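PDB 4FVK: neuraminidase from Influenza A virus, which folds as a six-bladed beta-propeller of glycosyl hydrolase family 34 and may remove terminal sialic acid from viral and cellular glycoconjugates. Local coordinates for residues T282-A287 against V295-P300; A223-L228 against G272-E277. All coordinates share one frame; numbering follows the deposited sequence.

Contact 1. Residues T282-A287 against V295-P300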
ATOM      1  N   THR A 282      -3.570  25.534 -30.170  1.00 29.67           N
ATOM      2  CA  THR A 282      -4.998  25.598 -30.045  1.00 28.43           C
ATOM      3  C   THR A 282      -5.415  24.132 -29.905  1.00 28.58           C
ATOM      4  O   THR A 282      -4.653  23.251 -30.288  1.00 27.42           O
ATOM      5  CB  THR A 282      -5.532  26.251 -31.339  1.00 29.73           C
ATOM      6  OG1 THR A 282      -6.174  27.486 -31.015  1.00 33.92           O
ATOM      7  CG2 THR A 282      -6.447  25.343 -32.115  1.00 30.87           C
ATOM      8  N   SER A 283      -6.577  23.855 -29.318  1.00 25.55           N
ATOM      9  CA  SER A 283      -6.991  22.469 -29.149  1.00 26.78           C
ATOM     10  C   SER A 283      -8.494  22.379 -29.126  1.00 25.08           C
ATOM     11  O   SER A 283      -9.136  23.192 -28.517  1.00 25.13           O
ATOM     12  CB  SER A 283      -6.435  21.899 -27.840  1.00 24.52           C
ATOM     13  OG  SER A 283      -7.069  22.526 -26.752  1.00 22.51           O
ATOM     14  N   LYS A 284      -9.052  21.366 -29.779  1.00 26.82           N
ATOM     15  CA  LYS A 284     -10.494  21.276 -29.914  1.00 28.11           C
ATOM     16  C   LYS A 284     -10.935  19.904 -30.393  1.00 28.35           C
ATOM     17  O   LYS A 284     -10.126  19.105 -30.864  1.00 29.00           O
ATOM     18  CB  LYS A 284     -10.977  22.333 -30.921  1.00 30.03           C
ATOM     19  CG  LYS A 284     -10.290  22.235 -32.284  1.00 30.54           C
ATOM     20  CD  LYS A 284     -11.067  23.064 -33.326  1.00 33.96           C
ATOM     21  CE  LYS A 284     -10.159  23.906 -34.197  1.00 35.82           C
ATOM     22  NZ  LYS A 284      -9.161  23.090 -34.931  1.00 36.52           N
ATOM     23  N   THR A 285     -12.230  19.630 -30.310  1.00 25.58           N
ATOM     24  CA  THR A 285     -12.739  18.378 -30.863  1.00 28.33           C
ATOM     25  C   THR A 285     -12.518  18.384 -32.377  1.00 31.62           C
ATOM     26  O   THR A 285     -12.298  19.450 -32.969  1.00 29.87           O
ATOM     27  CB  THR A 285     -14.218  18.245 -30.593  1.00 30.74           C
ATOM     28  OG1 THR A 285     -14.896  19.303 -31.265  1.00 31.23           O
ATOM     29  CG2 THR A 285     -14.498  18.363 -29.077  1.00 27.61           C
ATOM     30  N   LYS A 286     -12.579  17.211 -33.004  1.00 37.44           N
ATOM     31  CA  LYS A 286     -12.361  17.130 -34.446  1.00 38.78           C
ATOM     32  C   LYS A 286     -13.369  17.949 -35.269  1.00 42.70           C
ATOM     33  O   LYS A 286     -12.974  18.778 -36.081  1.00 47.00           O
ATOM     34  CB  LYS A 286     -12.307  15.683 -34.939  1.00 40.56           C
ATOM     35  CG  LYS A 286     -11.938  15.583 -36.425  1.00 44.13           C
ATOM     36  CD  LYS A 286     -11.819  14.149 -36.910  1.00 49.09           C
ATOM     37  CE  LYS A 286     -11.365  14.109 -38.365  1.00 52.73           C
ATOM     38  NZ  LYS A 286     -11.453  12.746 -38.951  1.00 54.17           N
ATOM     39  N   ALA A 287     -14.661  17.717 -35.060  1.00 44.28           N
ATOM     40  CA  ALA A 287     -15.694  18.504 -35.734  1.00 45.38           C
ATOM     41  C   ALA A 287     -16.557  19.270 -34.736  1.00 45.44           C
ATOM     42  O   ALA A 287     -16.448  19.071 -33.526  1.00 41.77           O
ATOM     43  CB  ALA A 287     -16.563  17.619 -36.604  1.00 49.56           C
ATOM     44  N   VAL A 295      -7.981  17.801 -31.525  1.00 25.81           N
ATOM     45  CA  VAL A 295      -7.002  18.234 -32.519  1.00 27.47           C
ATOM     46  C   VAL A 295      -6.170  19.364 -31.955  1.00 24.57           C
ATOM     47  O   VAL A 295      -6.709  20.305 -31.408  1.00 26.42           O
ATOM     48  CB  VAL A 295      -7.709  18.722 -33.817  1.00 30.70           C
ATOM     49  CG1 VAL A 295      -6.688  19.147 -34.861  1.00 32.19           C
ATOM     50  CG2 VAL A 295      -8.639  17.640 -34.373  1.00 30.44           C
ATOM     51  N   LEU A 296      -4.858  19.260 -32.076  1.00 25.40           N
ATOM     52  CA  LEU A 296      -3.962  20.305 -31.612  1.00 25.82           C
ATOM     53  C   LEU A 296      -3.364  20.995 -32.839  1.00 29.36           C
ATOM     54  O   LEU A 296      -2.806  20.325 -33.714  1.00 28.04           O
ATOM     55  CB  LEU A 296      -2.837  19.691 -30.773  1.00 25.82           C
ATOM     56  CG  LEU A 296      -3.049  19.548 -29.260  1.00 24.04           C
ATOM     57  CD1 LEU A 296      -2.826  20.888 -28.559  1.00 21.71           C
ATOM     58  CD2 LEU A 296      -4.426  18.988 -28.957  1.00 20.81           C
ATOM     59  N   GLU A 297      -3.483  22.323 -32.905  1.00 34.82           N
ATOM     60  CA  GLU A 297      -2.970  23.099 -34.047  1.00 34.85           C
ATOM     61  C   GLU A 297      -2.009  24.204 -33.625  1.00 34.47           C
ATOM     62  O   GLU A 297      -2.323  25.003 -32.740  1.00 35.17           O
ATOM     63  CB  GLU A 297      -4.137  23.687 -34.850  1.00 35.57           C
ATOM     64  CG  GLU A 297      -4.932  22.619 -35.597  1.00 40.00           C
ATOM     65  CD  GLU A 297      -6.200  23.153 -36.244  1.00 42.82           C
ATOM     66  OE1 GLU A 297      -6.750  24.152 -35.739  1.00 46.60           O
ATOM     67  OE2 GLU A 297      -6.662  22.558 -37.242  1.00 43.80           O
ATOM     68  N   GLN A 298      -0.838  24.244 -34.256  1.00 30.22           N
ATOM     69  CA  GLN A 298       0.182  25.241 -33.946  1.00 28.94           C
ATOM     70  C   GLN A 298      -0.002  26.521 -34.788  1.00 33.59           C
ATOM     71  O   GLN A 298      -0.194  26.452 -35.998  1.00 34.98           O
ATOM     72  CB  GLN A 298       1.575  24.653 -34.189  1.00 30.00           C
ATOM     73  CG  GLN A 298       2.715  25.558 -33.754  1.00 30.11           C
ATOM     74  CD  GLN A 298       4.043  25.173 -34.368  1.00 32.34           C
ATOM     75  OE1 GLN A 298       4.131  24.900 -35.565  1.00 35.47           O
ATOM     76  NE2 GLN A 298       5.091  25.162 -33.554  1.00 30.62           N
ATOM     77  N   ILE A 299       0.057  27.681 -34.140  1.00 31.01           N
ATOM     78  CA  ILE A 299      -0.061  28.968 -34.821  1.00 31.39           C
ATOM     79  C   ILE A 299       1.206  29.751 -34.551  1.00 31.01           C
ATOM     80  O   ILE A 299       1.368  30.297 -33.458  1.00 31.85           O
ATOM     81  CB  ILE A 299      -1.259  29.782 -34.276  1.00 31.84           C
ATOM     82  CG1 ILE A 299      -2.550  28.974 -34.408  1.00 30.56           C
ATOM     83  CG2 ILE A 299      -1.382  31.137 -35.012  1.00 31.19           C
ATOM     84  CD1 ILE A 299      -3.735  29.578 -33.751  1.00 29.51           C
ATOM     85  N   PRO A 300       2.127  29.786 -35.526  1.00 30.55           N
ATOM     86  CA  PRO A 300       3.462  30.347 -35.268  1.00 30.32           C
ATOM     87  C   PRO A 300       3.442  31.788 -34.698  1.00 31.99           C
ATOM     88  O   PRO A 300       4.258  32.126 -33.829  1.00 30.37           O
ATOM     89  CB  PRO A 300       4.138  30.293 -36.649  1.00 33.63           C
ATOM     90  CG  PRO A 300       3.450  29.149 -37.371  1.00 32.21           C
ATOM     91  CD  PRO A 300       2.033  29.122 -36.843  1.00 31.69           C
TER
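Thr-282, Ser-283 and Lys-284 pair with Glu-297, Leu-296 and Val-295 in a beta hairpin, strand 280-284 running antiparallel to 292-299. Thr-282/Glu-297 and Lys-284/Val-295 are hydrogen-bonded pairs whose four bonds satisfy the N and O of all four residues. The shortest joins Val-295 N to Lys-284 O at 2.6 Å. Between the two pairs, at the non-hydrogen-bonded Ser-283/Leu-296 pair, two of these carbonyl oxygens also receive CA-H...O contacts: Ser-283 CA lies 3.1 Å from Val-295 O, and Leu-296 CA 3.3 Å from Thr-282 O. The backbone of Leu-296 is hydrogen-bonded to Tyr-313, next in the sheet. Lys-284 and Glu-297 share one face. The lysine leaves its backbone with CG wedged between N and the carbonyl carbon (chi1 55°), then bends at its last two torsions, bringing NZ across to Glu-297 OE1 in a 2.8 Å salt bridge. NZ meets that oxygen from above the carboxylate plane. Beside it, Thr-282 CG2 lies against Glu-297 CB at 3.9 Å, whereas the buried Thr-282 OG1 has no partner in the model. On the reverse face Ser-283 CB touches Leu-296 CD2 (3.7 Å), while Ser-283 OG is hydrogen-bonded to Phe-273 O. Main-chain bonds thus set the pairing, and the ion pair adds a side-chain link between the strands among partly exposed residues, where solvent would probably weaken it.

Contact 2. Residues A223-L228 against G272-E277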
ATOM      1  N   ALA A 223     -17.970  31.173 -28.444  1.00 30.90           N
ATOM      2  CA  ALA A 223     -17.462  29.862 -28.768  1.00 30.93           C
ATOM      3  C   ALA A 223     -15.955  29.926 -28.913  1.00 30.25           C
ATOM      4  O   ALA A 223     -15.302  28.901 -29.090  1.00 29.22           O
ATOM      5  CB  ALA A 223     -18.105  29.331 -30.055  1.00 31.44           C
ATOM      6  N   LYS A 224     -15.406  31.138 -28.898  1.00 32.67           N
ATOM      7  CA  LYS A 224     -13.965  31.293 -28.713  1.00 30.80           C
ATOM      8  C   LYS A 224     -13.772  31.276 -27.216  1.00 30.09           C
ATOM      9  O   LYS A 224     -14.738  31.451 -26.482  1.00 29.49           O
ATOM     10  CB  LYS A 224     -13.459  32.619 -29.269  1.00 33.67           C
ATOM     11  CG  LYS A 224     -13.097  32.614 -30.770  1.00 34.95           C
ATOM     12  CD  LYS A 224     -12.770  34.041 -31.214  1.00 38.54           C
ATOM     13  CE  LYS A 224     -12.562  34.166 -32.717  1.00 39.80           C
ATOM     14  NZ  LYS A 224     -12.176  35.562 -33.045  1.00 39.53           N
ATOM     15  N   ARG A 225     -12.531  31.089 -26.782  1.00 24.95           N
ATOM     16  CA  ARG A 225     -12.180  30.984 -25.386  1.00 25.35           C
ATOM     17  C   ARG A 225     -11.475  32.257 -24.992  1.00 24.18           C
ATOM     18  O   ARG A 225     -10.522  32.645 -25.637  1.00 23.72           O
ATOM     19  CB  ARG A 225     -11.210  29.804 -25.168  1.00 22.64           C
ATOM     20  CG  ARG A 225     -11.823  28.445 -25.426  1.00 23.08           C
ATOM     21  CD  ARG A 225     -10.904  27.262 -24.951  1.00 22.94           C
ATOM     22  NE  ARG A 225     -11.606  25.993 -25.122  1.00 20.08           N
ATOM     23  CZ  ARG A 225     -12.553  25.564 -24.298  1.00 21.28           C
ATOM     24  NH1 ARG A 225     -12.870  26.277 -23.215  1.00 20.47           N
ATOM     25  NH2 ARG A 225     -13.166  24.407 -24.545  1.00 22.39           N
ATOM     26  N   PRO A 226     -11.940  32.912 -23.925  1.00 27.11           N
ATOM     27  CA  PRO A 226     -11.216  34.101 -23.479  1.00 25.62           C
ATOM     28  C   PRO A 226      -9.913  33.751 -22.770  1.00 25.66           C
ATOM     29  O   PRO A 226      -9.794  32.678 -22.187  1.00 25.53           O
ATOM     30  CB  PRO A 226     -12.206  34.785 -22.534  1.00 28.00           C
ATOM     31  CG  PRO A 226     -13.195  33.724 -22.160  1.00 28.85           C
ATOM     32  CD  PRO A 226     -13.294  32.829 -23.354  1.00 27.56           C
ATOM     33  N   LEU A 227      -8.931  34.642 -22.851  1.00 29.34           N
ATOM     34  CA  LEU A 227      -7.623  34.399 -22.272  1.00 28.54           C
ATOM     35  C   LEU A 227      -7.298  35.456 -21.230  1.00 29.63           C
ATOM     36  O   LEU A 227      -7.528  36.643 -21.452  1.00 32.21           O
ATOM     37  CB  LEU A 227      -6.533  34.424 -23.343  1.00 27.88           C
ATOM     38  CG  LEU A 227      -6.409  33.325 -24.411  1.00 31.75           C
ATOM     39  CD1 LEU A 227      -7.658  33.150 -25.209  1.00 32.95           C
ATOM     40  CD2 LEU A 227      -5.332  33.712 -25.380  1.00 32.20           C
ATOM     41  N   LEU A 228      -6.732  35.026 -20.109  1.00 24.74           N
ATOM     42  CA  LEU A 228      -6.309  35.939 -19.057  1.00 24.40           C
ATOM     43  C   LEU A 228      -4.803  35.817 -18.891  1.00 24.72           C
ATOM     44  O   LEU A 228      -4.251  34.719 -18.980  1.00 22.44           O
ATOM     45  CB  LEU A 228      -7.020  35.608 -17.738  1.00 23.01           C
ATOM     46  CG  LEU A 228      -6.548  36.286 -16.454  1.00 25.19           C
ATOM     47  CD1 LEU A 228      -6.885  37.763 -16.452  1.00 24.45           C
ATOM     48  CD2 LEU A 228      -7.155  35.619 -15.217  1.00 24.08           C
ATOM     49  N   GLY A 272     -11.428  23.903 -21.368  1.00 19.43           N
ATOM     50  CA  GLY A 272     -10.418  23.587 -22.365  1.00 20.00           C
ATOM     51  C   GLY A 272      -9.317  24.632 -22.336  1.00 21.25           C
ATOM     52  O   GLY A 272      -9.427  25.610 -21.611  1.00 19.04           O
ATOM     53  N   PHE A 273      -8.264  24.452 -23.134  1.00 21.68           N
ATOM     54  CA  PHE A 273      -7.072  25.289 -22.994  1.00 21.27           C
ATOM     55  C   PHE A 273      -6.530  25.806 -24.317  1.00 22.36           C
ATOM     56  O   PHE A 273      -6.770  25.230 -25.361  1.00 23.62           O
ATOM     57  CB  PHE A 273      -5.948  24.490 -22.324  1.00 19.93           C
ATOM     58  CG  PHE A 273      -5.435  23.361 -23.164  1.00 21.40           C
ATOM     59  CD1 PHE A 273      -5.992  22.093 -23.055  1.00 21.52           C
ATOM     60  CD2 PHE A 273      -4.385  23.557 -24.063  1.00 21.35           C
ATOM     61  CE1 PHE A 273      -5.528  21.042 -23.830  1.00 20.98           C
ATOM     62  CE2 PHE A 273      -3.914  22.516 -24.842  1.00 21.31           C
ATOM     63  CZ  PHE A 273      -4.486  21.252 -24.731  1.00 21.65           C
ATOM     64  N   ILE A 274      -5.705  26.839 -24.223  1.00 21.62           N
ATOM     65  CA  ILE A 274      -4.945  27.370 -25.340  1.00 21.32           C
ATOM     66  C   ILE A 274      -3.536  27.676 -24.844  1.00 19.84           C
ATOM     67  O   ILE A 274      -3.366  28.365 -23.859  1.00 21.77           O
ATOM     68  CB  ILE A 274      -5.581  28.696 -25.840  1.00 23.38           C
ATOM     69  CG1 ILE A 274      -6.944  28.424 -26.492  1.00 25.23           C
ATOM     70  CG2 ILE A 274      -4.625  29.441 -26.773  1.00 24.42           C
ATOM     71  CD1 ILE A 274      -7.618  29.664 -27.113  1.00 25.17           C
ATOM     72  N   LEU A 275      -2.514  27.168 -25.508  1.00 21.40           N
ATOM     73  CA  LEU A 275      -1.155  27.484 -25.082  1.00 23.02           C
ATOM     74  C   LEU A 275      -0.794  28.863 -25.648  1.00 23.72           C
ATOM     75  O   LEU A 275      -0.613  29.018 -26.860  1.00 25.26           O
ATOM     76  CB  LEU A 275      -0.174  26.408 -25.547  1.00 21.57           C
ATOM     77  CG  LEU A 275       1.257  26.622 -25.047  1.00 23.81           C
ATOM     78  CD1 LEU A 275       1.298  26.680 -23.513  1.00 21.23           C
ATOM     79  CD2 LEU A 275       2.224  25.560 -25.592  1.00 23.61           C
ATOM     80  N   ASP A 276      -0.717  29.854 -24.768  1.00 24.70           N
ATOM     81  CA  ASP A 276      -0.722  31.271 -25.180  1.00 26.60           C
ATOM     82  C   ASP A 276       0.710  31.746 -25.315  1.00 25.55           C
ATOM     83  O   ASP A 276       1.186  32.579 -24.560  1.00 25.81           O
ATOM     84  CB  ASP A 276      -1.509  32.109 -24.149  1.00 25.92           C
ATOM     85  CG  ASP A 276      -1.551  33.618 -24.482  1.00 29.24           C
ATOM     86  OD1 ASP A 276      -1.365  34.014 -25.646  1.00 27.56           O
ATOM     87  OD2 ASP A 276      -1.796  34.421 -23.556  1.00 30.72           O
ATOM     88  N   GLU A 277       1.417  31.161 -26.267  1.00 29.29           N
ATOM     89  CA  GLU A 277       2.802  31.514 -26.495  1.00 30.36           C
ATOM     90  C   GLU A 277       2.977  31.873 -27.977  1.00 32.23           C
ATOM     91  O   GLU A 277       2.005  31.928 -28.735  1.00 33.27           O
ATOM     92  CB  GLU A 277       3.704  30.328 -26.115  1.00 31.86           C
ATOM     93  CG  GLU A 277       3.506  29.813 -24.677  1.00 29.23           C
ATOM     94  CD  GLU A 277       3.966  30.816 -23.632  1.00 31.46           C
ATOM     95  OE1 GLU A 277       3.277  30.970 -22.604  1.00 31.11           O
ATOM     96  OE2 GLU A 277       5.018  31.460 -23.837  1.00 33.74           O
TER
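The long connection between strands 236-239 and 280-284, which supplies Gly-266 and Gly-268 to the calcium site, packs here against the propeller blade containing strand 227-230. Arg-225, just ahead of that strand, reaches across with its chain extended from CG to NE and lays its guanidinium flat against Gly-272, whose CA sits 3.5 Å above the centre of the plane. Arg-225 NH1 and Gly-272 N are 3.3 Å apart, but both are donors and do not bond; the arginine instead gives NH2 to Ile-270 O and NH1 to Thr-217 OG1. Further along, aliphatic side chains meet. Ile-274 CD1 touches Leu-227 CD1 at 4.0 Å, the two side chains crossing at about a right angle, and also approaches Arg-225 CB (4.1 Å). The other leucine methyl, Leu-227 CD2, packs on the carboxylate of Asp-276, 3.9 Å from its CG. An inverse gamma turn, closed by a weak bond from Glu-277 N to Leu-275 O, is centred on Asp-276, whose OD2 forms a salt bridge with Arg-229. Nearby, Leu-227 also touches Val-239 of strand 236-239, Thr-215 OG1 bonds to Ile-274 N, and the Phe-273 side chain touches both Thr-204 of strand 203-208 and Ser-324 of strand 320-327.

How the contacts relate
Contact 2 is the deeper of the two: every touching residue is buried and its centre lies about 11 Å from that of the chain, against about 16 Å for contact 1, which is partly exposed. Their chemistry follows suit. Contact 1 is strand pairing within one hairpin, held by main-chain bonds and a charged pair; contact 2 joins a blade to an irregular connection through side-chain packing, with its polar groups bonded to residues beyond the two segments. They share no strand, yet segment 272-277 leads almost directly into strand 280-284, and their centres are about 11 Å apart. Phe-273 bridges them, its CZ packing 4.2 Å from Leu-296 CD1.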